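Local coordinates for T-lymphoma invasion and metastasis-inducing protein 2 (Mus musculus, PDB 3A8P) that activates the GTPase RAC1 by stimulating GDP-GTP exchange, and is represented here by its PHCCEx domain, a protein- and membrane-binding module, at residues K40-V44 with Y54-G58; L22-Q26 with S97-V101; C49-E55 with P68-A74. All coordinates share one frame; numbering follows the deposited sequence.

Contact 1 of 3, residues K40-V44 with Y54-G58; sequences KQYWV and YETYG
Trp43 and Tyr54 form an antiparallel hydrogen-bonded pair, with their CA atoms 5.1 Å apart. Trp43 N donates to Tyr54 O at 2.8 Å, and Tyr54 N donates back to Trp43 O at 2.9 Å. Past this pair, residues 55-58 leave the regular strand and run as a loop beside the indole of Trp43.

The indole carries most of the contact. Its CG lies anti to the backbone N (chi1 172°), which brings the ring system alongside Tyr57. The two side chains lie next to each other and point the same way. Tyr57 turns the edge bearing CD1 and CE1 onto one face of the indole. The result is a T-shaped stack. The centroids of the Trp43 six-membered ring and the Tyr57 ring are 4.7 Å apart, and the planes meet at 84°. Tyr57 CE1 comes within 3.6 Å of Trp43 CZ2. Gly58 N lies over the same indole face, near its rim. A water sits in the indole plane and accepts the N-H of Trp43 NE1 at 2.9 Å. The same water donates to Gly58 O at 3.1 Å. The loop thus meets the indole both on its face, by a ring edge, and at its N-H, through a water.

Tyr42 and Glu55 make a second, smaller contact. The planes of the phenol ring and the carboxylate are nearly parallel, 4° apart. It is the aliphatic part of Glu55 that touches, with CG 3.9 Å from Tyr42 CE1.

Trp16 of strand 11-26 stacks edge-to-face on Trp43 and also touches Tyr57. The paired strands 40-47 and 50-54 form a beta hairpin, part of the antiparallel meander characteristic of the PH fold.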
loop_
_atom_site.group_PDB
_atom_site.type_symbol
_atom_site.label_atom_id
_atom_site.label_comp_id
_atom_site.label_asym_id
_atom_site.label_seq_id
_atom_site.Cartn_x
_atom_site.Cartn_y
_atom_site.Cartn_z
ATOM N N LYS A 40 -15.953 -14.390 -3.176
ATOM C CA LYS A 40 -16.083 -15.703 -2.555
ATOM C C LYS A 40 -15.930 -15.478 -1.059
ATOM O O LYS A 40 -15.141 -14.636 -0.635
ATOM C CB LYS A 40 -14.989 -16.654 -3.050
ATOM C CG LYS A 40 -15.037 -16.926 -4.543
ATOM C CD LYS A 40 -13.860 -17.783 -4.981
ATOM C CE LYS A 40 -13.848 -17.982 -6.493
ATOM N NZ LYS A 40 -12.645 -18.749 -6.920
ATOM N N GLN A 41 -16.679 -16.226 -0.260
ATOM C CA GLN A 41 -16.619 -16.083 1.193
ATOM C C GLN A 41 -15.667 -17.101 1.803
ATOM O O GLN A 41 -15.602 -18.236 1.358
ATOM C CB GLN A 41 -18.017 -16.259 1.789
ATOM C CG GLN A 41 -18.095 -16.039 3.285
ATOM C CD GLN A 41 -19.482 -16.322 3.821
ATOM O OE1 GLN A 41 -20.076 -17.348 3.498
ATOM N NE2 GLN A 41 -20.002 -15.422 4.648
ATOM N N TYR A 42 -14.928 -16.688 2.827
ATOM C CA TYR A 42 -13.987 -17.577 3.489
ATOM C C TYR A 42 -13.938 -17.262 4.971
ATOM O O TYR A 42 -14.185 -16.131 5.376
ATOM C CB TYR A 42 -12.560 -17.365 2.967
ATOM C CG TYR A 42 -12.292 -17.719 1.524
ATOM C CD1 TYR A 42 -12.095 -19.044 1.139
ATOM C CD2 TYR A 42 -12.194 -16.727 0.551
ATOM C CE1 TYR A 42 -11.801 -19.371 -0.175
ATOM C CE2 TYR A 42 -11.903 -17.043 -0.771
ATOM C CZ TYR A 42 -11.704 -18.367 -1.126
ATOM O OH TYR A 42 -11.378 -18.692 -2.420
ATOM N N TRP A 43 -13.611 -18.264 5.775
ATOM C CA TRP A 43 -13.416 -18.038 7.190
ATOM C C TRP A 43 -11.929 -17.683 7.162
ATOM O O TRP A 43 -11.099 -18.496 6.742
ATOM C CB TRP A 43 -13.640 -19.314 7.999
ATOM C CG TRP A 43 -13.249 -19.141 9.430
ATOM C CD1 TRP A 43 -12.105 -19.588 10.026
ATOM C CD2 TRP A 43 -13.965 -18.411 10.430
ATOM N NE1 TRP A 43 -12.061 -19.177 11.336
ATOM C CE2 TRP A 43 -13.191 -18.453 11.612
ATOM C CE3 TRP A 43 -15.187 -17.723 10.444
ATOM C CZ2 TRP A 43 -13.599 -17.829 12.805
ATOM C CZ3 TRP A 43 -15.596 -17.102 11.634
ATOM C CH2 TRP A 43 -14.798 -17.162 12.796
ATOM N N VAL A 44 -11.591 -16.472 7.590
ATOM C CA VAL A 44 -10.206 -16.018 7.541
ATOM C C VAL A 44 -9.550 -15.837 8.906
ATOM O O VAL A 44 -10.191 -15.413 9.855
ATOM C CB VAL A 44 -10.128 -14.680 6.749
ATOM C CG1 VAL A 44 -8.708 -14.118 6.770
ATOM C CG2 VAL A 44 -10.583 -14.908 5.321
ATOM N N TYR A 54 -9.884 -20.306 4.904
ATOM C CA TYR A 54 -10.475 -21.630 5.064
ATOM C C TYR A 54 -11.864 -21.582 4.448
ATOM O O TYR A 54 -12.583 -20.595 4.619
ATOM C CB TYR A 54 -10.603 -21.983 6.546
ATOM C CG TYR A 54 -9.291 -22.091 7.272
ATOM C CD1 TYR A 54 -8.631 -23.321 7.389
ATOM C CD2 TYR A 54 -8.703 -20.970 7.849
ATOM C CE1 TYR A 54 -7.420 -23.423 8.072
ATOM C CE2 TYR A 54 -7.499 -21.059 8.527
ATOM C CZ TYR A 54 -6.863 -22.287 8.639
ATOM O OH TYR A 54 -5.686 -22.370 9.338
ATOM N N GLU A 55 -12.253 -22.635 3.740
ATOM C CA GLU A 55 -13.575 -22.646 3.137
ATOM C C GLU A 55 -14.697 -22.948 4.125
ATOM O O GLU A 55 -15.874 -22.812 3.792
ATOM C CB GLU A 55 -13.607 -23.618 1.954
ATOM C CG GLU A 55 -13.319 -22.913 0.628
ATOM C CD GLU A 55 -12.929 -23.857 -0.489
ATOM O OE1 GLU A 55 -12.772 -23.377 -1.634
ATOM O OE2 GLU A 55 -12.771 -25.070 -0.222
ATOM N N THR A 56 -14.344 -23.342 5.345
ATOM C CA THR A 56 -15.357 -23.630 6.352
ATOM C C THR A 56 -14.938 -23.107 7.720
ATOM O O THR A 56 -13.750 -22.996 8.017
ATOM C CB THR A 56 -15.637 -25.150 6.471
ATOM O OG1 THR A 56 -14.486 -25.809 7.012
ATOM C CG2 THR A 56 -15.955 -25.743 5.103
ATOM N N TYR A 57 -15.923 -22.776 8.548
ATOM C CA TYR A 57 -15.649 -22.273 9.885
ATOM C C TYR A 57 -15.010 -23.369 10.726
ATOM O O TYR A 57 -15.333 -24.546 10.571
ATOM C CB TYR A 57 -16.941 -21.810 10.558
ATOM C CG TYR A 57 -16.791 -21.632 12.048
ATOM C CD1 TYR A 57 -16.002 -20.609 12.573
ATOM C CD2 TYR A 57 -17.395 -22.521 12.934
ATOM C CE1 TYR A 57 -15.814 -20.477 13.947
ATOM C CE2 TYR A 57 -17.214 -22.399 14.310
ATOM C CZ TYR A 57 -16.422 -21.376 14.809
ATOM O OH TYR A 57 -16.241 -21.254 16.167
ATOM N N GLY A 58 -14.114 -22.979 11.624
ATOM C CA GLY A 58 -13.457 -23.960 12.468
ATOM C C GLY A 58 -13.046 -23.419 13.824
ATOM O O GLY A 58 -12.410 -22.366 13.913
HETATM O O HOH W 1 -10.243 -20.160 13.405
#

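Contact 2 of 3, residues L22-Q26 with S97-V101; sequences LVTLQ and SCGDV
The flat groups of this contact are acceptors: the carbonyls of Val101 and Val23 and the carboxylate of Asp100. Val101 O receives two N-H groups, both from the same face of its carbonyl plane. Leu22 N lies 3.0 Å from Val101 O, and Val23 N lies 3.2 Å from Val101 O. In return, Val101 N donates to Val23 O at 3.0 Å, reaching it from well above the carbonyl plane. Asp100 CA adds a C-H contact to the same oxygen. The carboxylate is met nearly end-on along its C-O bond: Thr24 OG1 donates to Asp100 OD1 at 3.1 Å.

Thr24 and Asp100 lie side by side and point the same way. The threonine hydroxyl is anti to its own nitrogen (chi1 -174°), which sets OG1 facing OD1.

Val23 and Val101 are also side by side, on the other face of the sheet. Val23 CB touches Val101 CB at 3.7 Å. Leu31 and Leu33 of strand 30-33 pack on Val23, and Ser237 and Ala241 of helix 236-245, in the CC-Ex region, pack on Val101.

Further along, Leu25 reaches the loop. Its CD2 lies 3.3 Å from Cys98 O. Gly99 has a positive phi (101°), and the chain turns there before it joins the strand. Asn96 OD1 accepts from the backbone N of both Cys98 and Asp100, which braces this turn.

Two residues, Leu22 and Val23, stand opposite the single Val101, which makes a classic beta bulge. One carbonyl therefore serves two donors where strand 11-26 is irregular. Polar side chains tie one face of the pair, and the two valines form the apolar other face.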
loop_
_atom_site.group_PDB
_atom_site.type_symbol
_atom_site.label_atom_id
_atom_site.label_comp_id
_atom_site.label_asym_id
_atom_site.label_seq_id
_atom_site.Cartn_x
_atom_site.Cartn_y
_atom_site.Cartn_z
ATOM N N LEU A 22 -8.248 -7.991 -6.998
ATOM C CA LEU A 22 -8.525 -6.867 -7.887
ATOM C C LEU A 22 -7.421 -6.518 -8.884
ATOM O O LEU A 22 -7.687 -6.323 -10.071
ATOM C CB LEU A 22 -8.852 -5.625 -7.049
ATOM C CG LEU A 22 -9.240 -4.351 -7.798
ATOM C CD1 LEU A 22 -10.491 -4.612 -8.622
ATOM C CD2 LEU A 22 -9.481 -3.222 -6.807
ATOM N N VAL A 23 -6.193 -6.419 -8.399
ATOM C CA VAL A 23 -5.070 -6.069 -9.251
ATOM C C VAL A 23 -3.895 -7.003 -9.005
ATOM O O VAL A 23 -3.680 -7.460 -7.880
ATOM C CB VAL A 23 -4.595 -4.616 -8.978
ATOM C CG1 VAL A 23 -3.375 -4.296 -9.832
ATOM C CG2 VAL A 23 -5.721 -3.626 -9.272
ATOM N N THR A 24 -3.139 -7.286 -10.062
ATOM C CA THR A 24 -1.970 -8.145 -9.945
ATOM C C THR A 24 -0.847 -7.640 -10.848
ATOM O O THR A 24 -1.090 -6.961 -11.843
ATOM C CB THR A 24 -2.293 -9.607 -10.317
ATOM O OG1 THR A 24 -1.142 -10.418 -10.055
ATOM C CG2 THR A 24 -2.657 -9.726 -11.795
ATOM N N LEU A 25 0.384 -7.981 -10.488
ATOM C CA LEU A 25 1.560 -7.566 -11.243
ATOM C C LEU A 25 1.958 -8.655 -12.236
ATOM O O LEU A 25 2.446 -9.714 -11.844
ATOM C CB LEU A 25 2.710 -7.292 -10.274
ATOM C CG LEU A 25 4.022 -6.729 -10.817
ATOM C CD1 LEU A 25 3.778 -5.361 -11.435
ATOM C CD2 LEU A 25 5.028 -6.625 -9.685
ATOM N N GLN A 26 1.742 -8.393 -13.520
ATOM C CA GLN A 26 2.079 -9.359 -14.561
ATOM C C GLN A 26 3.507 -9.199 -15.077
ATOM O O GLN A 26 4.163 -8.188 -14.809
ATOM C CB GLN A 26 1.098 -9.233 -15.727
ATOM C CG GLN A 26 -0.331 -9.585 -15.361
ATOM C CD GLN A 26 -0.474 -11.004 -14.832
ATOM O OE1 GLN A 26 0.115 -11.361 -13.812
ATOM N NE2 GLN A 26 -1.259 -11.820 -15.527
ATOM N N SER A 97 3.045 -5.765 -0.605
ATOM C CA SER A 97 4.315 -5.216 -1.047
ATOM C C SER A 97 4.809 -5.807 -2.367
ATOM O O SER A 97 5.965 -5.607 -2.734
ATOM C CB SER A 97 5.379 -5.464 0.026
ATOM O OG SER A 97 5.518 -6.851 0.274
ATOM N N CYS A 98 3.938 -6.511 -3.084
ATOM C CA CYS A 98 4.329 -7.142 -4.342
ATOM C C CYS A 98 3.599 -6.621 -5.574
ATOM O O CYS A 98 3.841 -7.093 -6.681
ATOM C CB CYS A 98 4.127 -8.658 -4.244
ATOM S SG CYS A 98 5.008 -9.428 -2.864
ATOM N N GLY A 99 2.707 -5.655 -5.391
ATOM C CA GLY A 99 1.981 -5.127 -6.531
ATOM C C GLY A 99 0.585 -5.704 -6.630
ATOM O O GLY A 99 -0.131 -5.476 -7.605
ATOM N N ASP A 100 0.185 -6.461 -5.617
ATOM C CA ASP A 100 -1.150 -7.052 -5.615
ATOM C C ASP A 100 -2.126 -6.230 -4.773
ATOM O O ASP A 100 -1.755 -5.665 -3.740
ATOM C CB ASP A 100 -1.095 -8.487 -5.085
ATOM C CG ASP A 100 -0.172 -9.373 -5.899
ATOM O OD1 ASP A 100 -0.448 -9.574 -7.104
ATOM O OD2 ASP A 100 0.835 -9.860 -5.329
ATOM N N VAL A 101 -3.371 -6.164 -5.235
ATOM C CA VAL A 101 -4.425 -5.440 -4.536
ATOM C C VAL A 101 -5.609 -6.394 -4.361
ATOM O O VAL A 101 -5.968 -7.127 -5.286
ATOM C CB VAL A 101 -4.867 -4.186 -5.324
ATOM C CG1 VAL A 101 -5.923 -3.418 -4.542
ATOM C CG2 VAL A 101 -3.651 -3.287 -5.588
#

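Contact 3 of 3, residues C49-E55 with P68-A74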
loop_
_atom_site.group_PDB
_atom_site.type_symbol
_atom_site.label_atom_id
_atom_site.label_comp_id
_atom_site.label_asym_id
_atom_site.label_seq_id
_atom_site.Cartn_x
_atom_site.Cartn_y
_atom_site.Cartn_z
ATOM N N CYS A 49 1.779 -12.219 10.132
ATOM C CA CYS A 49 1.336 -11.318 9.071
ATOM C C CYS A 49 0.768 -12.117 7.918
ATOM O O CYS A 49 0.759 -11.657 6.777
ATOM C CB CYS A 49 2.484 -10.458 8.555
ATOM S SG CYS A 49 2.648 -8.903 9.418
ATOM N N THR A 50 0.299 -13.321 8.222
ATOM C CA THR A 50 -0.258 -14.194 7.204
ATOM C C THR A 50 -1.769 -14.353 7.363
ATOM O O THR A 50 -2.267 -14.631 8.456
ATOM C CB THR A 50 0.393 -15.606 7.269
ATOM O OG1 THR A 50 1.812 -15.489 7.106
ATOM C CG2 THR A 50 -0.176 -16.511 6.179
ATOM N N LEU A 51 -2.493 -14.162 6.268
ATOM C CA LEU A 51 -3.937 -14.325 6.277
ATOM C C LEU A 51 -4.202 -15.695 5.673
ATOM O O LEU A 51 -3.862 -15.939 4.517
ATOM C CB LEU A 51 -4.623 -13.240 5.429
ATOM C CG LEU A 51 -4.655 -11.820 6.006
ATOM C CD1 LEU A 51 -5.045 -10.805 4.921
ATOM C CD2 LEU A 51 -5.647 -11.784 7.175
ATOM N N LEU A 52 -4.786 -16.588 6.465
ATOM C CA LEU A 52 -5.110 -17.940 6.013
ATOM C C LEU A 52 -6.594 -18.017 5.693
ATOM O O LEU A 52 -7.432 -17.604 6.493
ATOM C CB LEU A 52 -4.765 -18.954 7.100
ATOM C CG LEU A 52 -3.304 -18.920 7.546
ATOM C CD1 LEU A 52 -3.112 -19.836 8.743
ATOM C CD2 LEU A 52 -2.408 -19.341 6.381
ATOM N N PHE A 53 -6.912 -18.548 4.521
ATOM C CA PHE A 53 -8.295 -18.663 4.082
ATOM C C PHE A 53 -8.792 -20.101 4.174
ATOM O O PHE A 53 -8.199 -21.002 3.597
ATOM C CB PHE A 53 -8.425 -18.175 2.637
ATOM C CG PHE A 53 -8.142 -16.711 2.457
ATOM C CD1 PHE A 53 -9.119 -15.860 1.945
ATOM C CD2 PHE A 53 -6.902 -16.178 2.793
ATOM C CE1 PHE A 53 -8.865 -14.499 1.770
ATOM C CE2 PHE A 53 -6.638 -14.812 2.621
ATOM C CZ PHE A 53 -7.624 -13.974 2.108
ATOM N N TYR A 54 -9.884 -20.306 4.904
ATOM C CA TYR A 54 -10.475 -21.630 5.064
ATOM C C TYR A 54 -11.864 -21.582 4.448
ATOM O O TYR A 54 -12.583 -20.595 4.619
ATOM C CB TYR A 54 -10.603 -21.983 6.546
ATOM C CG TYR A 54 -9.291 -22.091 7.272
ATOM C CD1 TYR A 54 -8.631 -23.321 7.389
ATOM C CD2 TYR A 54 -8.703 -20.970 7.849
ATOM C CE1 TYR A 54 -7.420 -23.423 8.072
ATOM C CE2 TYR A 54 -7.499 -21.059 8.527
ATOM C CZ TYR A 54 -6.863 -22.287 8.639
ATOM O OH TYR A 54 -5.686 -22.370 9.338
ATOM N N GLU A 55 -12.253 -22.635 3.740
ATOM C CA GLU A 55 -13.575 -22.646 3.137
ATOM C C GLU A 55 -14.697 -22.948 4.125
ATOM O O GLU A 55 -15.874 -22.812 3.792
ATOM C CB GLU A 55 -13.607 -23.618 1.954
ATOM C CG GLU A 55 -13.319 -22.913 0.628
ATOM C CD GLU A 55 -12.929 -23.857 -0.489
ATOM O OE1 GLU A 55 -12.772 -23.377 -1.634
ATOM O OE2 GLU A 55 -12.771 -25.070 -0.222
ATOM N N PRO A 68 -5.987 -24.670 5.042
ATOM C CA PRO A 68 -6.354 -23.474 4.279
ATOM C C PRO A 68 -6.379 -23.757 2.781
ATOM O O PRO A 68 -5.652 -24.627 2.304
ATOM C CB PRO A 68 -5.248 -22.481 4.637
ATOM C CG PRO A 68 -4.770 -22.948 5.980
ATOM C CD PRO A 68 -4.761 -24.441 5.827
ATOM N N ARG A 69 -7.224 -23.040 2.049
ATOM C CA ARG A 69 -7.276 -23.196 0.601
ATOM C C ARG A 69 -6.188 -22.308 0.022
ATOM O O ARG A 69 -5.698 -22.551 -1.081
ATOM C CB ARG A 69 -8.628 -22.756 0.027
ATOM C CG ARG A 69 -9.703 -23.826 0.042
ATOM C CD ARG A 69 -9.315 -25.035 -0.808
ATOM N NE ARG A 69 -9.173 -24.706 -2.227
ATOM C CZ ARG A 69 -8.016 -24.675 -2.886
ATOM N NH1 ARG A 69 -6.875 -24.952 -2.262
ATOM N NH2 ARG A 69 -8.001 -24.371 -4.179
ATOM N N CYS A 70 -5.818 -21.273 0.771
ATOM C CA CYS A 70 -4.790 -20.339 0.323
ATOM C C CYS A 70 -4.361 -19.398 1.439
ATOM O O CYS A 70 -5.023 -19.294 2.476
ATOM C CB CYS A 70 -5.301 -19.518 -0.860
ATOM S SG CYS A 70 -6.774 -18.561 -0.466
ATOM N N ALA A 71 -3.252 -18.705 1.212
ATOM C CA ALA A 71 -2.714 -17.779 2.192
ATOM C C ALA A 71 -2.285 -16.472 1.545
ATOM O O ALA A 71 -1.888 -16.438 0.383
ATOM C CB ALA A 71 -1.527 -18.418 2.902
ATOM N N LEU A 72 -2.360 -15.395 2.311
ATOM C CA LEU A 72 -1.961 -14.088 1.819
ATOM C C LEU A 72 -0.923 -13.538 2.801
ATOM O O LEU A 72 -1.228 -13.300 3.971
ATOM C CB LEU A 72 -3.190 -13.179 1.737
ATOM C CG LEU A 72 -3.162 -11.974 0.796
ATOM C CD1 LEU A 72 -4.599 -11.525 0.520
ATOM C CD2 LEU A 72 -2.328 -10.844 1.405
ATOM N N PHE A 73 0.312 -13.376 2.329
ATOM C CA PHE A 73 1.401 -12.862 3.159
ATOM C C PHE A 73 1.351 -11.348 3.071
ATOM O O PHE A 73 1.755 -10.751 2.076
ATOM C CB PHE A 73 2.733 -13.432 2.654
ATOM C CG PHE A 73 2.776 -14.938 2.694
ATOM C CD1 PHE A 73 2.972 -15.608 3.899
ATOM C CD2 PHE A 73 2.499 -15.687 1.555
ATOM C CE1 PHE A 73 2.883 -16.994 3.972
ATOM C CE2 PHE A 73 2.407 -17.076 1.621
ATOM C CZ PHE A 73 2.599 -17.726 2.833
ATOM N N ALA A 74 0.845 -10.737 4.134
ATOM C CA ALA A 74 0.645 -9.297 4.188
ATOM C C ALA A 74 1.768 -8.413 4.717
ATOM O O ALA A 74 1.522 -7.245 5.025
ATOM C CB ALA A 74 -0.630 -9.010 4.966
#
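Phe53 and Cys70 project from the same face of the antiparallel strands 50-54 and 70-73. Cys70 SG lies 4.4 Å from the centroid of the Phe53 ring, 37° off the ring normal, an oblique sulfur-aromatic contact. SG also touches Phe53 CB at 3.5 Å. On the same face, the side chains of Phe53 and Leu72 cross obliquely, with Phe53 CE2 3.9 Å from Leu72 CB.

The opposite face bears Thr50, Leu52, Ala71 and Phe73. Thr50 and Phe73 run side by side, and Thr50 OG1 approaches Phe73 CD1 at 3.4 Å. Leu52 CD2 rests on Ala71 CB at 3.7 Å.

At the end where the loop joins the two strands, Pro68 packs over one face of the Tyr54 ring near its rim, CG 3.4 Å from Tyr54 CE1. Glu55 and Arg69 have their carboxylate and guanidinium planes 72° apart. Arg69 CG, anti to the carbonyl carbon (chi1 -86°), lies against the Glu55 carboxylate. The salt bridge from Glu55 OE1 to Arg69 NE is long, at 3.9 Å.

Backbone bonds tie the strands from Cys49 to Phe53. They follow each other in the antiparallel sheet of the PH domain, with Leu51, Phe53 and Leu72 on its buried face. Strand 40-47 flanks strand 50-54 on its other edge. Leu51 reaches Trp115 of helix 109-130. Phe53 and Leu72 meet Phe104 of strand 101-105, and Leu72 also meets Leu94 of strand 91-95.

All three contacts belong to the one antiparallel sheet of the PH domain. Contacts 1 and 3 are adjacent: they share Tyr54 and Glu55, and Tyr42 and Val44 of contact 1 pack on Phe53 of contact 3. Contact 1 is a surface contact, held by aromatic rings and a bridging water at a loop. Contact 3 is partly buried, with an apolar face turned inward and more solvent-exposed residues on the other. Contact 2 is also partly buried. It lies nearest the centre of the chain and pairs strand 11-26 with the start of strand 101-105, about 23 Å from contact 1, centre to centre. It combines a bulged backbone pairing, valine packing and a threonine-aspartate bond, without aromatic rings.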